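Chemotaxis protein CheX (Desulfovibrio desulfuricans subsp. desulfuricans str. G20, PDB 3HM4) probably dephosphorylates the phosphorylated response regulator CheY in bacterial chemotaxis signalling, as other phosphatases of the CheX family do. Local coordinates at residues V46-G51 with D90-V95; T18-T23 with S100-A105; P12-T17 with I138-K143; I60-T65 with E94-I99. One frame throughout, in Å; residues are numbered along the deposited sequence.

Contact 1. Residues V46-G51 with D90-V95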
loop_
_atom_site.group_PDB
_atom_site.type_symbol
_atom_site.label_atom_id
_atom_site.label_comp_id
_atom_site.label_asym_id
_atom_site.label_seq_id
_atom_site.Cartn_x
_atom_site.Cartn_y
_atom_site.Cartn_z
ATOM N N VAL A 46 -3.443 12.398 -1.702
ATOM C CA VAL A 46 -3.773 11.424 -0.676
ATOM C C VAL A 46 -4.084 10.143 -1.439
ATOM O O VAL A 46 -4.902 10.181 -2.372
ATOM C CB VAL A 46 -4.945 11.812 0.211
ATOM C CG1 VAL A 46 -5.289 10.650 1.224
ATOM C CG2 VAL A 46 -4.634 13.129 0.949
ATOM N N SER A 47 -3.431 9.036 -1.077
ATOM C CA SER A 47 -3.765 7.751 -1.642
ATOM C C SER A 47 -4.038 6.768 -0.522
ATOM O O SER A 47 -3.611 6.958 0.618
ATOM C CB SER A 47 -2.653 7.192 -2.519
ATOM O OG SER A 47 -2.369 8.026 -3.638
ATOM N N ALA A 48 -4.703 5.685 -0.892
ATOM C CA ALA A 48 -4.862 4.542 0.003
ATOM C C ALA A 48 -4.716 3.290 -0.821
ATOM O O ALA A 48 -5.023 3.292 -2.016
ATOM C CB ALA A 48 -6.161 4.564 0.758
ATOM N N VAL A 49 -4.275 2.219 -0.180
ATOM C CA VAL A 49 -4.044 0.970 -0.870
ATOM C C VAL A 49 -4.336 -0.179 0.057
ATOM O O VAL A 49 -4.041 -0.094 1.254
ATOM C CB VAL A 49 -2.616 0.901 -1.473
ATOM C CG1 VAL A 49 -1.525 1.009 -0.415
ATOM C CG2 VAL A 49 -2.432 -0.343 -2.344
ATOM N N VAL A 50 -4.864 -1.265 -0.504
ATOM C CA VAL A 50 -5.226 -2.446 0.276
ATOM C C VAL A 50 -5.052 -3.691 -0.557
ATOM O O VAL A 50 -5.563 -3.774 -1.658
ATOM C CB VAL A 50 -6.664 -2.344 0.889
ATOM C CG1 VAL A 50 -7.807 -2.233 -0.183
ATOM C CG2 VAL A 50 -6.916 -3.499 1.861
ATOM N N GLY A 51 -4.319 -4.652 0.002
ATOM C CA GLY A 51 -4.077 -5.895 -0.713
ATOM C C GLY A 51 -5.242 -6.867 -0.605
ATOM O O GLY A 51 -5.998 -6.858 0.378
ATOM N N ASP A 90 -8.033 8.349 9.239
ATOM C CA ASP A 90 -9.244 7.687 9.697
ATOM C C ASP A 90 -10.356 7.597 8.643
ATOM O O ASP A 90 -10.946 6.524 8.409
ATOM C CB ASP A 90 -9.802 8.324 10.980
ATOM C CG ASP A 90 -8.923 8.086 12.198
ATOM O OD1 ASP A 90 -8.117 7.122 12.232
ATOM O OD2 ASP A 90 -9.029 8.904 13.149
ATOM N N ALA A 91 -10.627 8.720 7.981
ATOM C CA ALA A 91 -11.734 8.796 7.009
ATOM C C ALA A 91 -11.419 8.011 5.736
ATOM O O ALA A 91 -12.202 7.169 5.285
ATOM C CB ALA A 91 -12.053 10.265 6.649
ATOM N N VAL A 92 -10.243 8.265 5.166
ATOM C CA VAL A 92 -9.856 7.561 3.931
ATOM C C VAL A 92 -9.599 6.095 4.223
ATOM O O VAL A 92 -9.913 5.239 3.393
ATOM C CB VAL A 92 -8.686 8.269 3.203
ATOM C CG1 VAL A 92 -8.180 7.419 1.997
ATOM C CG2 VAL A 92 -9.130 9.678 2.785
ATOM N N GLY A 93 -9.052 5.809 5.401
ATOM C CA GLY A 93 -8.841 4.416 5.791
ATOM C C GLY A 93 -10.155 3.639 5.874
ATOM O O GLY A 93 -10.244 2.502 5.400
ATOM N N GLU A 94 -11.189 4.271 6.431
ATOM C CA GLU A 94 -12.489 3.602 6.494
ATOM C C GLU A 94 -13.108 3.425 5.124
ATOM O O GLU A 94 -13.657 2.368 4.811
ATOM C CB GLU A 94 -13.438 4.327 7.439
ATOM C CG GLU A 94 -14.813 3.638 7.558
ATOM C CD GLU A 94 -14.763 2.172 8.076
ATOM O OE1 GLU A 94 -13.829 1.793 8.820
ATOM O OE2 GLU A 94 -15.696 1.380 7.764
ATOM N N VAL A 95 -13.051 4.471 4.302
ATOM C CA VAL A 95 -13.513 4.381 2.908
ATOM C C VAL A 95 -12.856 3.173 2.216
ATOM O O VAL A 95 -13.516 2.402 1.526
ATOM C CB VAL A 95 -13.204 5.689 2.114
ATOM C CG1 VAL A 95 -13.298 5.491 0.577
ATOM C CG2 VAL A 95 -14.150 6.796 2.631
#
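Val92 overlaps two residues of segment 46-51 at once, laying one methyl on Ala48 and the other on Val46. Its branch is set with CG1 anti to the backbone N (chi1 173°), and this rotamer spreads the two methyls between the two partners. CG1 lies 3.7 Å from Ala48 CB, a close methyl-to-methyl touch, whereas CG2 meets Val46 CG1 more loosely at 4.3 Å. The contact is a small worked example of how a helix is seated on a sheet: a short residue, Ala48, faces the helix, and one branched side chain fills the seam. The two backbones come nearest at Ala48 CA and Gly93 CA, 7.0 Å apart. Between Val46 and Ala48, Ser47 points away from the helix, and its OG is hydrogen-bonded to Thr63 and His127, so the polar group is satisfied on the reverse face of the sheet, while the touching atoms of Val46, Ala48 and Val92 are all methyls. On that same reverse face Val49 packs against Ser120 of the second subunit. Strand 47-53 itself is paired with strand 58-64 on one side and strand 115-123 on the other; in helix 84-109, which covers it, Val92 also meets Phe64, while Ala91 packs on Val73 and Met76 of helix 66-77, and Val95 on Met76.

Contact 2. Residues T18-T23 with S100-A105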
loop_
_atom_site.group_PDB
_atom_site.type_symbol
_atom_site.label_atom_id
_atom_site.label_comp_id
_atom_site.label_asym_id
_atom_site.label_seq_id
_atom_site.Cartn_x
_atom_site.Cartn_y
_atom_site.Cartn_z
ATOM N N THR A 18 -18.172 3.696 -6.099
ATOM C CA THR A 18 -19.259 4.654 -6.254
ATOM C C THR A 18 -20.174 4.639 -5.042
ATOM O O THR A 18 -20.485 5.716 -4.463
ATOM C CB THR A 18 -20.053 4.372 -7.564
ATOM O OG1 THR A 18 -19.163 4.385 -8.696
ATOM C CG2 THR A 18 -21.232 5.367 -7.742
ATOM N N ASN A 19 -20.567 3.438 -4.614
ATOM C CA ASN A 19 -21.488 3.334 -3.478
ATOM C C ASN A 19 -20.874 3.856 -2.192
ATOM O O ASN A 19 -21.525 4.586 -1.461
ATOM C CB ASN A 19 -21.977 1.898 -3.297
ATOM C CG ASN A 19 -22.900 1.435 -4.418
ATOM O OD1 ASN A 19 -23.376 2.235 -5.231
ATOM N ND2 ASN A 19 -23.138 0.130 -4.479
ATOM N N VAL A 20 -19.621 3.500 -1.902
ATOM C CA VAL A 20 -18.989 3.952 -0.672
ATOM C C VAL A 20 -18.826 5.480 -0.643
ATOM O O VAL A 20 -19.167 6.117 0.353
ATOM C CB VAL A 20 -17.618 3.254 -0.430
ATOM C CG1 VAL A 20 -16.916 3.854 0.743
ATOM C CG2 VAL A 20 -17.873 1.767 -0.182
ATOM N N LEU A 21 -18.284 6.054 -1.725
ATOM C CA LEU A 21 -18.085 7.516 -1.779
ATOM C C LEU A 21 -19.411 8.288 -1.713
ATOM O O LEU A 21 -19.466 9.360 -1.090
ATOM C CB LEU A 21 -17.187 7.969 -2.940
ATOM C CG LEU A 21 -15.668 7.904 -2.702
ATOM C CD1 LEU A 21 -15.267 8.782 -1.467
ATOM C CD2 LEU A 21 -15.213 6.500 -2.546
ATOM N N SER A 22 -20.429 7.761 -2.381
ATOM C CA SER A 22 -21.793 8.354 -2.365
ATOM C C SER A 22 -22.309 8.384 -0.927
ATOM O O SER A 22 -22.658 9.446 -0.376
ATOM C CB SER A 22 -22.770 7.536 -3.222
ATOM O OG SER A 22 -22.494 7.627 -4.608
ATOM N N THR A 23 -22.314 7.214 -0.314
ATOM C CA THR A 23 -22.866 7.060 1.042
ATOM C C THR A 23 -22.133 7.818 2.098
ATOM O O THR A 23 -22.744 8.581 2.865
ATOM C CB THR A 23 -22.877 5.599 1.474
ATOM O OG1 THR A 23 -23.677 4.864 0.558
ATOM C CG2 THR A 23 -23.410 5.441 2.887
ATOM N N SER A 100 -12.917 -2.268 -0.101
ATOM C CA SER A 100 -12.432 -3.630 -0.101
ATOM C C SER A 100 -13.555 -4.632 0.258
ATOM O O SER A 100 -13.761 -5.635 -0.441
ATOM C CB SER A 100 -11.280 -3.772 0.869
ATOM O OG SER A 100 -10.878 -5.125 0.972
ATOM N N GLY A 101 -14.276 -4.356 1.329
ATOM C CA GLY A 101 -15.343 -5.272 1.769
ATOM C C GLY A 101 -16.439 -5.434 0.734
ATOM O O GLY A 101 -16.855 -6.556 0.401
ATOM N N GLN A 102 -16.859 -4.312 0.151
ATOM C CA GLN A 102 -17.941 -4.344 -0.849
ATOM C C GLN A 102 -17.532 -4.948 -2.175
ATOM O O GLN A 102 -18.280 -5.702 -2.762
ATOM C CB GLN A 102 -18.556 -2.959 -1.011
ATOM C CG GLN A 102 -19.244 -2.544 0.275
ATOM C CD GLN A 102 -19.960 -1.219 0.205
ATOM O OE1 GLN A 102 -20.410 -0.801 -0.846
ATOM N NE2 GLN A 102 -20.078 -0.569 1.351
ATOM N N ALA A 103 -16.325 -4.647 -2.642
ATOM C CA ALA A 103 -15.831 -5.198 -3.909
ATOM C C ALA A 103 -15.665 -6.707 -3.752
ATOM O O ALA A 103 -16.052 -7.472 -4.653
ATOM C CB ALA A 103 -14.509 -4.538 -4.315
ATOM N N ARG A 104 -15.100 -7.130 -2.614
ATOM C CA ARG A 104 -14.917 -8.576 -2.392
ATOM C C ARG A 104 -16.244 -9.312 -2.193
ATOM O O ARG A 104 -16.382 -10.435 -2.677
ATOM C CB ARG A 104 -13.932 -8.833 -1.255
ATOM C CG ARG A 104 -12.531 -8.395 -1.615
ATOM C CD ARG A 104 -11.495 -8.655 -0.547
ATOM N NE ARG A 104 -11.763 -7.898 0.668
ATOM C CZ ARG A 104 -12.317 -8.343 1.792
ATOM N NH1 ARG A 104 -12.609 -9.625 1.943
ATOM N NH2 ARG A 104 -12.509 -7.501 2.806
ATOM N N ALA A 105 -17.236 -8.658 -1.574
ATOM C CA ALA A 105 -18.568 -9.276 -1.463
ATOM C C ALA A 105 -19.142 -9.481 -2.870
ATOM O O ALA A 105 -19.676 -10.555 -3.179
ATOM C CB ALA A 105 -19.509 -8.440 -0.607
HETATM O O HOH W 1 -21.241 -2.124 -3.350
#
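Val20 presses its CG2 methyl against the amide end of Gln102, and this is the tight part of the contact. The methyl stands 3.6 Å from Gln102 NE2 and 3.7 Å from both Gln102 CD and Gln102 OE1, so the whole amide group shares the touch and no single atom dominates it. Gln102 gets there because its chain is extended beyond CG (chi2 -177°), carrying the amide across the space between the helices to reach Val20, whose CA lies 8.4 Å from Gln102 CA. The inner flank of Val20 is covered by Val95, Met98 and Ile99 from the preceding turns of the long helix, and Ala16 supports the stem of Gln102. Helices 10-25 and 84-109 run in broadly opposite directions on one face of the antiparallel sheet, the layered alpha/beta arrangement of the CheC-like phosphatases, and here the layer gives way from apolar core to solvent. The outer side is looser: Asn19 CB approaches Gln102 OE1 only to 4.0 Å. A water that donates to Gln102 OE1, at 3.0 Å, also accepts from Asn19 ND2, but Asn19 was modelled in two conformers and this bridge belongs to one of them, so its permanence is doubtful. On the long helix's other flank Arg104 folds back along its own turn, and its NE reaches Ser100 OG at 2.9 Å in a nearly straight bond (169°) that lies in the guanidinium plane, while NH1 bonds to the carbonyl of Phe114.

Contact 3. Residues P12-T17 with I138-K143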
loop_
_atom_site.group_PDB
_atom_site.type_symbol
_atom_site.label_atom_id
_atom_site.label_comp_id
_atom_site.label_asym_id
_atom_site.label_seq_id
_atom_site.Cartn_x
_atom_site.Cartn_y
_atom_site.Cartn_z
ATOM N N PRO A 12 -17.308 -4.740 -10.248
ATOM C CA PRO A 12 -17.439 -4.820 -8.792
ATOM C C PRO A 12 -16.614 -3.771 -8.030
ATOM O O PRO A 12 -17.059 -3.261 -6.983
ATOM C CB PRO A 12 -17.009 -6.266 -8.463
ATOM C CG PRO A 12 -16.357 -6.746 -9.649
ATOM C CD PRO A 12 -16.991 -6.060 -10.816
ATOM N N PHE A 13 -15.440 -3.417 -8.583
ATOM C CA PHE A 13 -14.606 -2.393 -7.965
ATOM C C PHE A 13 -15.209 -0.999 -8.147
ATOM O O PHE A 13 -15.235 -0.202 -7.204
ATOM C CB PHE A 13 -13.194 -2.414 -8.570
ATOM C CG PHE A 13 -12.476 -3.723 -8.389
ATOM C CD1 PHE A 13 -11.783 -3.995 -7.225
ATOM C CD2 PHE A 13 -12.520 -4.696 -9.378
ATOM C CE1 PHE A 13 -11.128 -5.193 -7.056
ATOM C CE2 PHE A 13 -11.859 -5.891 -9.220
ATOM C CZ PHE A 13 -11.175 -6.150 -8.047
ATOM N N VAL A 14 -15.731 -0.741 -9.343
ATOM C CA VAL A 14 -16.326 0.558 -9.671
ATOM C C VAL A 14 -17.615 0.774 -8.843
ATOM O O VAL A 14 -17.784 1.829 -8.218
ATOM C CB VAL A 14 -16.612 0.703 -11.181
ATOM C CG1 VAL A 14 -17.334 2.028 -11.499
ATOM C CG2 VAL A 14 -15.297 0.618 -11.977
ATOM N N THR A 15 -18.504 -0.212 -8.836
ATOM C CA THR A 15 -19.743 -0.104 -8.063
ATOM C C THR A 15 -19.471 0.085 -6.574
ATOM O O THR A 15 -20.098 0.922 -5.939
ATOM C CB THR A 15 -20.642 -1.323 -8.295
ATOM O OG1 THR A 15 -21.019 -1.368 -9.675
ATOM C CG2 THR A 15 -21.901 -1.295 -7.417
ATOM N N ALA A 16 -18.538 -0.687 -6.026
ATOM C CA ALA A 16 -18.204 -0.528 -4.614
ATOM C C ALA A 16 -17.703 0.901 -4.310
ATOM O O ALA A 16 -18.063 1.514 -3.316
ATOM C CB ALA A 16 -17.158 -1.564 -4.171
ATOM N N THR A 17 -16.808 1.384 -5.172
ATOM C CA THR A 17 -16.235 2.734 -5.017
ATOM C C THR A 17 -17.326 3.818 -5.083
ATOM O O THR A 17 -17.387 4.697 -4.224
ATOM C CB THR A 17 -15.131 2.984 -6.034
ATOM O OG1 THR A 17 -14.101 2.023 -5.810
ATOM C CG2 THR A 17 -14.534 4.367 -5.852
ATOM N N ILE A 138 -5.503 -1.774 -13.922
ATOM C CA ILE A 138 -6.742 -1.187 -14.456
ATOM C C ILE A 138 -7.034 0.058 -13.606
ATOM O O ILE A 138 -7.014 0.008 -12.374
ATOM C CB ILE A 138 -7.923 -2.190 -14.385
ATOM C CG1 ILE A 138 -7.587 -3.509 -15.086
ATOM C CG2 ILE A 138 -9.220 -1.555 -14.929
ATOM C CD1 ILE A 138 -7.108 -3.364 -16.488
ATOM N N ALA A 139 -7.298 1.176 -14.271
ATOM C CA ALA A 139 -7.607 2.440 -13.634
ATOM C C ALA A 139 -9.009 2.896 -14.047
ATOM O O ALA A 139 -9.419 2.753 -15.195
ATOM C CB ALA A 139 -6.563 3.519 -14.014
ATOM N N ILE A 140 -9.735 3.489 -13.105
ATOM C CA ILE A 140 -11.045 4.054 -13.374
ATOM C C ILE A 140 -11.051 5.482 -12.827
ATOM O O ILE A 140 -10.990 5.662 -11.607
ATOM C CB ILE A 140 -12.204 3.257 -12.796
ATOM C CG1 ILE A 140 -12.065 1.744 -13.139
ATOM C CG2 ILE A 140 -13.531 3.870 -13.371
ATOM C CD1 ILE A 140 -11.391 0.922 -12.087
ATOM N N PRO A 141 -11.118 6.500 -13.707
ATOM C CA PRO A 141 -11.118 7.872 -13.221
ATOM C C PRO A 141 -12.535 8.263 -12.790
ATOM O O PRO A 141 -13.510 7.776 -13.373
ATOM C CB PRO A 141 -10.656 8.672 -14.434
ATOM C CG PRO A 141 -11.280 7.890 -15.601
ATOM C CD PRO A 141 -11.284 6.426 -15.162
ATOM N N PHE A 142 -12.622 9.197 -11.822
ATOM C CA PHE A 142 -13.902 9.669 -11.324
ATOM C C PHE A 142 -13.933 11.177 -11.273
ATOM O O PHE A 142 -12.950 11.827 -10.888
ATOM C CB PHE A 142 -14.160 9.201 -9.873
ATOM C CG PHE A 142 -14.624 7.772 -9.743
ATOM C CD1 PHE A 142 -13.734 6.712 -9.928
ATOM C CD2 PHE A 142 -15.927 7.495 -9.370
ATOM C CE1 PHE A 142 -14.158 5.393 -9.778
ATOM C CE2 PHE A 142 -16.362 6.200 -9.167
ATOM C CZ PHE A 142 -15.459 5.129 -9.389
ATOM N N LYS A 143 -15.117 11.711 -11.581
ATOM C CA LYS A 143 -15.475 13.090 -11.257
ATOM C C LYS A 143 -16.315 13.048 -9.982
ATOM O O LYS A 143 -16.964 12.052 -9.675
ATOM C CB LYS A 143 -16.341 13.709 -12.345
ATOM C CG LYS A 143 -15.643 13.925 -13.646
ATOM C CD LYS A 143 -16.529 14.715 -14.648
ATOM C CE LYS A 143 -17.802 14.046 -15.025
ATOM N NZ LYS A 143 -17.594 12.786 -15.720
#
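With chi1 of Val14 at 176°, its two methyls are divided between two strand residues, CG2 going to Ile140 and CG1 to Phe142; one turn on, Thr17 at chi1 -61° turns its methyl to the same phenylalanine and its hydroxyl back to the helix. Val14 CG2 nests in the branches of Ile140, 3.6 Å from Ile140 CG1, and touches CB, CG2 and CD1 of that residue as well. The methyl at the end of the longer arm, Ile140 CD1, lies 3.9 Å from Val14 CG2. Such interlocking is how an alpha/beta layer is built: in the CheX fold segment 12-17 runs roughly along strand 138-143, in the same sense, at 30° and with the two segment axes 10.1 Å apart, and Pro31 of the neighbouring edge strand 30-36 touches both Val14 and Phe142. Further along, Phe142 extends its CZ to Thr17 CG2 at 3.7 Å, and Val14 CG1 reaches the same CZ at 4.2 Å. Phe149 of the adjacent strand stacks on the Phe142 ring. Within the helix, the buried Thr17 hydroxyl is satisfied by Phe13 O, where OG1 sits at 2.9 Å and the Thr17 N at 3.0 Å, arriving from opposite faces of the carbonyl plane.

Contact 4. Residues I60-T65 with E94-I99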
loop_
_atom_site.group_PDB
_atom_site.type_symbol
_atom_site.label_atom_id
_atom_site.label_comp_id
_atom_site.label_asym_id
_atom_site.label_seq_id
_atom_site.Cartn_x
_atom_site.Cartn_y
_atom_site.Cartn_z
ATOM N N ILE A 60 -6.079 -3.085 -4.427
ATOM C CA ILE A 60 -6.974 -1.982 -4.796
ATOM C C ILE A 60 -6.355 -0.701 -4.232
ATOM O O ILE A 60 -5.973 -0.663 -3.051
ATOM C CB ILE A 60 -8.398 -2.133 -4.214
ATOM C CG1 ILE A 60 -8.981 -3.516 -4.509
ATOM C CG2 ILE A 60 -9.330 -0.989 -4.696
ATOM C CD1 ILE A 60 -10.233 -3.838 -3.689
ATOM N N SER A 61 -6.211 0.333 -5.064
ATOM C CA SER A 61 -5.782 1.638 -4.559
ATOM C C SER A 61 -6.727 2.732 -5.014
ATOM O O SER A 61 -7.472 2.596 -5.977
ATOM C CB SER A 61 -4.345 1.978 -4.976
ATOM O OG SER A 61 -4.254 2.099 -6.365
ATOM N N VAL A 62 -6.658 3.840 -4.296
ATOM C CA VAL A 62 -7.381 5.041 -4.668
ATOM C C VAL A 62 -6.421 6.222 -4.489
ATOM O O VAL A 62 -5.765 6.321 -3.466
ATOM C CB VAL A 62 -8.695 5.162 -3.869
ATOM C CG1 VAL A 62 -8.435 5.221 -2.360
ATOM C CG2 VAL A 62 -9.532 6.319 -4.388
ATOM N N THR A 63 -6.309 7.070 -5.506
ATOM C CA THR A 63 -5.457 8.244 -5.492
ATOM C C THR A 63 -6.363 9.449 -5.678
ATOM O O THR A 63 -7.048 9.572 -6.709
ATOM C CB THR A 63 -4.318 8.179 -6.502
ATOM O OG1 THR A 63 -3.429 7.136 -6.126
ATOM C CG2 THR A 63 -3.548 9.498 -6.578
ATOM N N PHE A 64 -6.373 10.308 -4.670
ATOM C CA PHE A 64 -7.211 11.500 -4.641
ATOM C C PHE A 64 -6.407 12.760 -4.948
ATOM O O PHE A 64 -5.262 12.908 -4.485
ATOM C CB PHE A 64 -7.793 11.715 -3.230
ATOM C CG PHE A 64 -8.770 10.664 -2.766
ATOM C CD1 PHE A 64 -10.130 10.821 -3.001
ATOM C CD2 PHE A 64 -8.332 9.533 -2.117
ATOM C CE1 PHE A 64 -11.039 9.881 -2.544
ATOM C CE2 PHE A 64 -9.219 8.611 -1.650
ATOM C CZ PHE A 64 -10.575 8.759 -1.879
ATOM N N THR A 65 -7.036 13.682 -5.664
ATOM C CA THR A 65 -6.580 15.065 -5.690
ATOM C C THR A 65 -6.771 15.657 -4.269
ATOM O O THR A 65 -7.664 15.252 -3.506
ATOM C CB THR A 65 -7.340 15.902 -6.724
ATOM O OG1 THR A 65 -8.740 15.998 -6.371
ATOM C CG2 THR A 65 -7.174 15.368 -8.163
ATOM N N GLU A 94 -11.189 4.271 6.431
ATOM C CA GLU A 94 -12.489 3.602 6.494
ATOM C C GLU A 94 -13.108 3.425 5.124
ATOM O O GLU A 94 -13.657 2.368 4.811
ATOM C CB GLU A 94 -13.438 4.327 7.439
ATOM C CG GLU A 94 -14.813 3.638 7.558
ATOM C CD GLU A 94 -14.763 2.172 8.076
ATOM O OE1 GLU A 94 -13.829 1.793 8.820
ATOM O OE2 GLU A 94 -15.696 1.380 7.764
ATOM N N VAL A 95 -13.051 4.471 4.302
ATOM C CA VAL A 95 -13.513 4.381 2.908
ATOM C C VAL A 95 -12.856 3.173 2.216
ATOM O O VAL A 95 -13.516 2.402 1.526
ATOM C CB VAL A 95 -13.204 5.689 2.114
ATOM C CG1 VAL A 95 -13.298 5.491 0.577
ATOM C CG2 VAL A 95 -14.150 6.796 2.631
ATOM N N THR A 96 -11.546 3.027 2.426
ATOM C CA THR A 96 -10.808 1.947 1.756
ATOM C C THR A 96 -11.185 0.558 2.257
ATOM O O THR A 96 -11.348 -0.373 1.459
ATOM C CB THR A 96 -9.310 2.212 1.827
ATOM O OG1 THR A 96 -9.024 3.531 1.321
ATOM C CG2 THR A 96 -8.497 1.187 1.059
ATOM N N ASN A 97 -11.366 0.446 3.581
ATOM C CA ASN A 97 -11.868 -0.811 4.160
ATOM C C ASN A 97 -13.234 -1.157 3.591
ATOM O O ASN A 97 -13.509 -2.309 3.289
ATOM C CB ASN A 97 -11.932 -0.742 5.694
ATOM C CG ASN A 97 -10.686 -1.273 6.366
ATOM O OD1 ASN A 97 -10.164 -2.316 5.953
ATOM N ND2 ASN A 97 -10.233 -0.616 7.410
HETATM N N MSE A 98 -14.102 -0.157 3.435
HETATM C CA MSE A 98 -15.434 -0.377 2.899
HETATM C C MSE A 98 -15.429 -0.747 1.421
HETATM O O MSE A 98 -16.173 -1.645 1.011
HETATM C CB MSE A 98 -16.343 0.827 3.134
HETATM C CG MSE A 98 -16.669 1.064 4.601
HETATM SE SE MSE A 98 -17.646 2.711 4.833
HETATM C CE MSE A 98 -19.227 2.241 3.896
ATOM N N ILE A 99 -14.569 -0.102 0.620
ATOM C CA ILE A 99 -14.443 -0.462 -0.781
ATOM C C ILE A 99 -13.940 -1.925 -0.884
ATOM O O ILE A 99 -14.493 -2.708 -1.641
ATOM C CB ILE A 99 -13.505 0.479 -1.573
ATOM C CG1 ILE A 99 -14.199 1.850 -1.726
ATOM C CG2 ILE A 99 -13.132 -0.097 -2.960
ATOM C CD1 ILE A 99 -13.275 2.926 -2.283
#
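Ile60 and Ile99 face each other methyl to methyl, each offering its CG2 branch, and 4.3 Å separates Ile60 CG2 from Ile99 CG2. The pair lies where the long helix 84-109 crosses the middle of the antiparallel sheet in the CheX fold, close to the centre of the chain. In both isoleucines CG2 is anti to the backbone N (chi1 -51° in Ile60, -71° in Ile99), so the two residues meet through matching branches. Ile60 packs its CG1 arm on Phe13 CE1, while Ile99 CG2 also touches Thr17, both partners being on helix 10-25. One turn back along the helix the orientation changes. The bond from Thr96 CA to its CB runs beside the strand rather than at it, and OG1 is the atom that meets Val62, whose CA is 7.9 Å from Thr96 CA, the closest pairing of the two backbones. One residue earlier, Val95 turns to the Phe64 ring at a looser 4.9 Å, measured from Val95 CG1 to Phe64 CZ. The helix turn carrying these contacts also bears Glu94 and Asn97 on its other side, in the Glu-x-x-Asn spacing that is the signature of the CheX and CheC phosphatases, consistent with an active-site surface backed by this core. Thr96 OG1, 4.1 Å from Val62 CG1 in one of two modelled Val62 conformers, spends its hydrogen bond on Val92 O.

How the contacts relate
Contacts 1, 3 and 4 are buried helix-to-sheet seams, whereas contact 2 joins the two helices and runs out to the surface. Helix 84-109 serves contacts 1, 4 and 2 in succession along its length; helix 10-25 serves contacts 3 and 2. Contacts 1 and 4 adjoin, sharing Glu94 and Val95 and resting on neighbouring strands whose backbones are probably hydrogen-bonded, as at Val50 N to Ile60 O. Contact 3 lies across the chain's centre from contact 1, at another part of the same sheet. Their chemistry differs: aliphatic methyls alone meet in contact 1, a threonine hydroxyl lies beside them in contact 4, and contact 3 adds an aromatic ring. A polar amide and a water appear at the exposed end of contact 2.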